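Local structure of possible galactose mutarotase (Streptomyces platensis subsp. rosaceus, 4RNL) at residues A[23-28]-A[124-129]; A[62-65]-A[69-72]; A[79-84]-A[152-157]. The protein is of unknown function but, as a member of the aldose 1-epimerase family, probably interconverts the alpha and beta anomers of galactose or a related sugar. All coordinates share one frame; numbering follows the deposited sequence.

Interaction 1 (A[23-28]-A[124-129]); sequences DRWTLE and WDAREV
Trp25 reaches across to Ala126 and Glu128, and its indole is the bridge between strand 21-28 and strand 125-129. Before that bridge, Asp23 and Arg24 tie the first strand into its own sheet, through backbone bonds to Thr40 and to Glu11 of strand 7-15.

Trp25 is bonded through its backbone to Val38, and its side chain leaves the sheet. With CG beside the backbone N and opposite the carbonyl carbon (chi1 -72°), the indole is carried across to the second strand, where its NE1 end and its benzo end meet different residues. At the NE1 end the methyl of Ala126 lies 3.4 Å from NE1, with CE2 at 3.8 Å from the same CB. At the far end of the benzo ring, CH2 comes within 3.6 Å of the backbone N of Glu128, and CZ3 lies 3.8 Å from Glu128 CB. The Ala126 methyl and Glu128 N both come obliquely to the indole plane. Beyond CB the Glu128 side chain runs extended, at a slant to the indole, its carboxylate plane turned 73° from the ring; a bound glycerol, probably from the crystallisation liquor, lies about 4 Å from this side chain.

Further along, Leu27 continues inward after Trp25 and packs on Leu158 of strand 150-159. Val8 and Arg10 of strand 7-15 and Val133 of strand 132-139 add to the surroundings of the indole.

The axes of the two strand segments approach to 9.6 Å with their directions 25° apart, a spacing that fits two layers packed through side chains. The N-terminal five-stranded sheet thus leans on the outermost strand of the large sheet through the indole, set against a methyl, a CB and the backbone around Glu128, so the join is one of shape and dispersion and not of polar pairing.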
# COMPACT_ATOMS: atom_id res chain seq x y z
N ASP A 23 -7.29 9.32 15.76
CA ASP A 23 -6.95 10.68 15.37
C ASP A 23 -6.68 10.77 13.87
O ASP A 23 -6.29 9.79 13.25
CB ASP A 23 -5.68 11.15 16.10
CG ASP A 23 -5.95 11.57 17.53
OD1 ASP A 23 -7.12 11.85 17.88
OD2 ASP A 23 -4.96 11.65 18.30
N ARG A 24 -6.90 11.95 13.30
CA ARG A 24 -6.53 12.21 11.90
C ARG A 24 -5.43 13.26 11.85
O ARG A 24 -5.56 14.35 12.40
CB ARG A 24 -7.74 12.67 11.07
CG ARG A 24 -7.39 12.92 9.60
CD ARG A 24 -8.62 13.04 8.71
NE ARG A 24 -9.42 14.23 9.03
CZ ARG A 24 -10.45 14.64 8.30
NH1 ARG A 24 -10.82 13.97 7.22
NH2 ARG A 24 -11.13 15.73 8.66
N TRP A 25 -4.32 12.92 11.19
CA TRP A 25 -3.20 13.85 11.05
C TRP A 25 -3.23 14.45 9.66
O TRP A 25 -3.39 13.73 8.67
CB TRP A 25 -1.89 13.11 11.28
CG TRP A 25 -1.67 12.74 12.72
CD1 TRP A 25 -2.27 11.72 13.41
CD2 TRP A 25 -0.79 13.39 13.65
NE1 TRP A 25 -1.80 11.70 14.71
CE2 TRP A 25 -0.90 12.71 14.88
CE3 TRP A 25 0.07 14.49 13.56
CZ2 TRP A 25 -0.18 13.10 16.02
CZ3 TRP A 25 0.80 14.86 14.68
CH2 TRP A 25 0.66 14.17 15.89
N THR A 26 -3.10 15.77 9.58
CA THR A 26 -3.13 16.46 8.29
C THR A 26 -1.76 17.02 7.98
O THR A 26 -1.18 17.77 8.78
CB THR A 26 -4.15 17.61 8.28
OG1 THR A 26 -5.46 17.08 8.49
CG2 THR A 26 -4.12 18.32 6.94
N LEU A 27 -1.22 16.64 6.82
CA LEU A 27 0.05 17.16 6.34
C LEU A 27 -0.27 18.06 5.16
O LEU A 27 -0.92 17.63 4.20
CB LEU A 27 0.95 16.00 5.88
CG LEU A 27 1.70 15.16 6.92
CD1 LEU A 27 0.81 14.66 8.04
CD2 LEU A 27 2.38 13.98 6.25
N GLU A 28 0.16 19.32 5.22
CA GLU A 28 -0.20 20.30 4.20
C GLU A 28 1.04 21.05 3.72
O GLU A 28 1.73 21.68 4.52
CB GLU A 28 -1.21 21.30 4.78
CG GLU A 28 -1.40 22.55 3.94
CD GLU A 28 -2.23 22.29 2.70
OE1 GLU A 28 -3.47 22.14 2.84
OE2 GLU A 28 -1.66 22.24 1.59
N TRP A 124 -2.68 2.66 15.92
CA TRP A 124 -1.26 2.94 16.15
C TRP A 124 -1.04 4.19 17.01
O TRP A 124 -1.84 5.14 16.95
CB TRP A 124 -0.57 3.14 14.79
CG TRP A 124 -0.54 1.88 13.96
CD1 TRP A 124 -1.61 1.22 13.43
CD2 TRP A 124 0.62 1.12 13.60
NE1 TRP A 124 -1.19 0.10 12.75
CE2 TRP A 124 0.18 0.02 12.83
CE3 TRP A 124 1.98 1.28 13.83
CZ2 TRP A 124 1.06 -0.93 12.32
CZ3 TRP A 124 2.86 0.34 13.31
CH2 TRP A 124 2.40 -0.75 12.56
N ASP A 125 0.01 4.18 17.83
CA ASP A 125 0.43 5.38 18.55
C ASP A 125 1.02 6.34 17.53
O ASP A 125 1.66 5.91 16.59
CB ASP A 125 1.52 5.06 19.59
CG ASP A 125 1.00 4.25 20.76
OD1 ASP A 125 -0.23 4.27 20.99
OD2 ASP A 125 1.82 3.62 21.45
N ALA A 126 0.79 7.63 17.71
CA ALA A 126 1.29 8.60 16.75
C ALA A 126 2.03 9.73 17.45
O ALA A 126 1.66 10.15 18.55
CB ALA A 126 0.14 9.18 15.92
N ARG A 127 3.07 10.25 16.80
CA ARG A 127 3.68 11.50 17.27
C ARG A 127 4.18 12.34 16.11
O ARG A 127 4.55 11.81 15.05
CB ARG A 127 4.80 11.23 18.26
CG ARG A 127 5.99 10.52 17.65
CD ARG A 127 7.12 10.35 18.66
NE ARG A 127 8.26 9.65 18.08
CZ ARG A 127 9.36 10.25 17.62
NH1 ARG A 127 9.47 11.57 17.69
NH2 ARG A 127 10.35 9.53 17.10
N GLU A 128 4.20 13.65 16.31
CA GLU A 128 4.67 14.55 15.26
C GLU A 128 6.18 14.42 15.07
O GLU A 128 6.93 14.31 16.04
CB GLU A 128 4.30 16.01 15.60
CG GLU A 128 4.63 17.01 14.50
CD GLU A 128 4.00 18.37 14.77
OE1 GLU A 128 3.29 18.48 15.80
OE2 GLU A 128 4.21 19.31 13.98
N VAL A 129 6.60 14.40 13.81
CA VAL A 129 8.02 14.52 13.47
C VAL A 129 8.15 15.65 12.46
O VAL A 129 7.14 16.17 11.97
CB VAL A 129 8.58 13.20 12.89
CG1 VAL A 129 8.55 12.08 13.93
CG2 VAL A 129 7.83 12.80 11.63

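Interaction 2 (A[62-65]-A[69-72]); sequences LGFA and SYAA
Phe64 and Tyr70 form a T-shaped (edge-to-face) pair, their planes 80° apart and their centroids separated by 5.0 Å. The edge belongs to Phe64: its CD2 sits 3.6 Å above the plane of the tyrosine ring, over the middle of the face. The phenyl ring offers a face of its own to Ser69, whose CB lies 3.7 Å from the Phe64 centroid in a CH-pi contact, displaced toward the rim. One aromatic side chain is therefore used in two ways by successive residues of the helix.

Turned with CG beside its backbone N (chi1 -77°), Tyr70 lays its ring along the loop and brings the hydroxyl to the main chain. There Phe64 N donates to Tyr70 OH over 3.1 Å, nearly straight at 162°. Gly63, having no side chain, lets the same OH come to 3.3 Å from its CA. The hydroxyl in turn donates to a water 2.6 Å from OH, lying in the plane of the ring, and that water donates to Leu62 O. This short relay satisfies the buried phenol and fixes its position against the loop, while Ser69 OG turns instead to Asp66.

The segment 62-65 belongs to the loop joining strand 57-59 to the short helix 67-72, and the contact folds that helix back onto the loop. Phe78 meets the Phe64 ring, Ile44 packs on Tyr70, and Gln46 of strand 45-51 bonds to Phe64 O. A backbone link between Leu62 and Tyr184 connects the loop to strand 180-185 of the seven-stranded sheet.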
# COMPACT_ATOMS: atom_id res chain seq x y z
N LEU A 62 -8.89 6.63 -3.16
CA LEU A 62 -10.14 5.97 -2.82
C LEU A 62 -10.22 5.89 -1.30
O LEU A 62 -9.25 5.51 -0.64
CB LEU A 62 -10.23 4.55 -3.42
CG LEU A 62 -10.17 4.42 -4.94
CD1 LEU A 62 -10.60 3.02 -5.37
CD2 LEU A 62 -11.01 5.49 -5.64
N GLY A 63 -11.36 6.26 -0.74
CA GLY A 63 -11.49 6.25 0.70
C GLY A 63 -12.89 6.64 1.13
O GLY A 63 -13.81 6.69 0.32
N PHE A 64 -13.04 6.95 2.42
CA PHE A 64 -14.33 7.33 2.96
C PHE A 64 -14.19 8.62 3.74
O PHE A 64 -13.11 8.93 4.25
CB PHE A 64 -14.85 6.25 3.91
CG PHE A 64 -14.99 4.90 3.28
CD1 PHE A 64 -15.95 4.67 2.30
CD2 PHE A 64 -14.19 3.84 3.70
CE1 PHE A 64 -16.10 3.41 1.74
CE2 PHE A 64 -14.33 2.58 3.14
CZ PHE A 64 -15.29 2.36 2.16
N ALA A 65 -15.30 9.35 3.85
CA ALA A 65 -15.34 10.60 4.59
C ALA A 65 -15.29 10.36 6.09
O ALA A 65 -14.86 11.23 6.85
CB ALA A 65 -16.60 11.39 4.22
N SER A 69 -17.22 4.05 8.16
CA SER A 69 -17.15 3.37 6.87
C SER A 69 -15.90 2.49 6.78
O SER A 69 -15.96 1.36 6.28
CB SER A 69 -17.18 4.38 5.72
OG SER A 69 -18.47 4.96 5.55
N TYR A 70 -14.77 3.00 7.26
CA TYR A 70 -13.53 2.22 7.29
C TYR A 70 -13.65 1.02 8.22
O TYR A 70 -13.15 -0.07 7.92
CB TYR A 70 -12.34 3.07 7.73
CG TYR A 70 -11.80 3.99 6.67
CD1 TYR A 70 -10.97 3.51 5.66
CD2 TYR A 70 -12.11 5.34 6.68
CE1 TYR A 70 -10.47 4.37 4.69
CE2 TYR A 70 -11.62 6.20 5.72
CZ TYR A 70 -10.80 5.71 4.72
OH TYR A 70 -10.31 6.57 3.76
N ALA A 71 -14.28 1.24 9.37
CA ALA A 71 -14.49 0.18 10.35
C ALA A 71 -15.38 -0.93 9.78
O ALA A 71 -15.14 -2.12 10.02
CB ALA A 71 -15.13 0.75 11.60
N ALA A 72 -16.40 -0.54 9.02
CA ALA A 72 -17.38 -1.49 8.49
C ALA A 72 -16.96 -2.11 7.16
O ALA A 72 -17.43 -3.19 6.80
CB ALA A 72 -18.74 -0.80 8.33
O HOH W 1 -8.51 5.73 2.12

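Interaction 3 (A[79-84]-A[152-157]); sequences GALVGR and VRVTYT
Leu81 gives the larger share of the buried surface, its side chain touching both Val154 and Tyr156 of the facing strand. It is fully extended, CG anti to the backbone N (chi1 -169°) and the next torsion also near 180°, which carries CD1 away from its own strand. The meeting with Val154 is tip to tip, CD1 of Leu81 standing 3.7 Å from CG2 of Val154. CG2, the branch anti to the carbonyl carbon, makes the contact. The CA atoms of the two residues remain 8.6 Å apart, so the two strands meet here through side chains and not main chain.

This is the interior of a layered, all-beta fold of the galactose mutarotase clan, where strand 81-82, outermost in the seven-stranded sheet, faces strand 150-159 from within the nine-stranded one. Alternation along the latter strand turns Val154 and Tyr156 to the same face; Thr155, between them, turns to the other and bonds to Gln134.

Tyr156 approaches Leu81 differently. Its ring slants past the leucine, and the hydroxyl does the touching: Tyr156 OH lies 3.8 Å from Leu81 CB and, on the same residue, 3.8 Å from CD1. The hydroxyl thus lies against the leucine's aliphatic carbons in a buried place, with a weak hydrogen bond to Gly43 O as a partner beyond the two segments. Leu135 and Ile165, from the strands flanking 150-159, pack against the Tyr156 side chain. Leu81 itself is held by a backbone link to Gly42, and its neighbours Ala80 and Val82 pair through their backbones with His182 and Thr180 of strand 180-185.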
# COMPACT_ATOMS: atom_id res chain seq x y z
N GLY A 79 -6.38 2.82 1.50
CA GLY A 79 -5.34 3.62 2.13
C GLY A 79 -4.45 2.96 3.17
O GLY A 79 -3.62 3.63 3.80
N ALA A 80 -4.56 1.64 3.32
CA ALA A 80 -4.12 1.01 4.56
C ALA A 80 -2.64 0.65 4.64
O ALA A 80 -2.04 0.19 3.67
CB ALA A 80 -4.96 -0.23 4.84
N LEU A 81 -2.08 0.85 5.83
CA LEU A 81 -0.81 0.24 6.22
C LEU A 81 -1.10 -1.25 6.38
O LEU A 81 -1.93 -1.64 7.20
CB LEU A 81 -0.35 0.84 7.55
CG LEU A 81 1.04 0.63 8.15
CD1 LEU A 81 1.16 1.42 9.45
CD2 LEU A 81 1.34 -0.81 8.42
N VAL A 82 -0.44 -2.09 5.59
CA VAL A 82 -0.74 -3.52 5.60
C VAL A 82 0.41 -4.30 6.22
O VAL A 82 1.58 -4.07 5.90
CB VAL A 82 -1.01 -4.04 4.18
CG1 VAL A 82 -1.16 -5.55 4.19
CG2 VAL A 82 -2.27 -3.39 3.63
N GLY A 83 0.09 -5.23 7.12
CA GLY A 83 1.09 -6.07 7.77
C GLY A 83 0.36 -7.07 8.66
O GLY A 83 -0.86 -6.95 8.81
N ARG A 84 1.07 -8.02 9.27
CA ARG A 84 2.53 -8.12 9.27
C ARG A 84 3.09 -8.59 7.93
O ARG A 84 4.26 -8.37 7.62
CB ARG A 84 2.98 -9.08 10.38
CG ARG A 84 4.49 -9.12 10.63
CD ARG A 84 4.88 -10.15 11.69
NE ARG A 84 4.26 -9.90 13.00
CZ ARG A 84 4.79 -10.31 14.15
NH1 ARG A 84 5.96 -10.95 14.15
NH2 ARG A 84 4.18 -10.06 15.30
N VAL A 152 7.37 -1.89 15.36
CA VAL A 152 7.22 -1.28 14.04
C VAL A 152 7.02 0.22 14.11
O VAL A 152 6.24 0.71 14.93
CB VAL A 152 6.00 -1.87 13.28
CG1 VAL A 152 5.88 -1.26 11.87
CG2 VAL A 152 6.09 -3.38 13.21
N ARG A 153 7.73 0.95 13.25
CA ARG A 153 7.52 2.39 13.10
C ARG A 153 7.34 2.71 11.63
O ARG A 153 8.12 2.27 10.79
CB ARG A 153 8.72 3.18 13.65
CG ARG A 153 8.76 3.25 15.15
CD ARG A 153 9.92 4.09 15.65
NE ARG A 153 9.81 4.28 17.09
CZ ARG A 153 10.15 3.37 17.99
NH1 ARG A 153 10.64 2.20 17.60
NH2 ARG A 153 10.01 3.62 19.29
N VAL A 154 6.31 3.48 11.33
CA VAL A 154 6.05 3.88 9.96
C VAL A 154 5.93 5.40 9.94
O VAL A 154 5.11 5.97 10.66
CB VAL A 154 4.76 3.24 9.42
CG1 VAL A 154 4.49 3.72 8.00
CG2 VAL A 154 4.88 1.72 9.44
N THR A 155 6.78 6.05 9.15
CA THR A 155 6.87 7.49 9.19
C THR A 155 6.39 8.07 7.88
O THR A 155 6.90 7.73 6.82
CB THR A 155 8.32 7.94 9.48
OG1 THR A 155 8.77 7.34 10.70
CG2 THR A 155 8.39 9.47 9.62
N TYR A 156 5.39 8.94 7.97
CA TYR A 156 4.79 9.57 6.80
C TYR A 156 5.23 11.03 6.80
O TYR A 156 4.90 11.77 7.72
CB TYR A 156 3.26 9.54 6.90
CG TYR A 156 2.58 8.18 7.00
CD1 TYR A 156 2.64 7.44 8.18
CD2 TYR A 156 1.83 7.67 5.94
CE1 TYR A 156 1.99 6.20 8.29
CE2 TYR A 156 1.18 6.43 6.04
CZ TYR A 156 1.27 5.71 7.22
OH TYR A 156 0.61 4.50 7.32
N THR A 157 5.97 11.46 5.78
CA THR A 157 6.36 12.87 5.70
C THR A 157 6.06 13.46 4.34
O THR A 157 5.97 12.75 3.34
CB THR A 157 7.84 13.09 6.02
OG1 THR A 157 8.63 12.24 5.20
CG2 THR A 157 8.12 12.77 7.49

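Overall arrangement
Interactions 1 and 3 adjoin, their centres 12 Å apart, and both draw on the nine-stranded sheet. Trp124 is one of the joints between them: its CH2 packs 3.6 Å from Val152 CG1 and its CZ2 3.7 Å from Leu81 CD1. On the other segment of interaction 1, Leu27 CD2 lies 3.7 Å from Tyr156 O, so the five-stranded sheet also touches the strand of interaction 3. Interaction 2, nested in sequence within the loop that interaction 1 closes, touches neither, though its nearest atoms come within about 5 Å of interaction 1 and about 4 Å of interaction 3. The glycerol beside Glu128 does not by itself identify a sugar site.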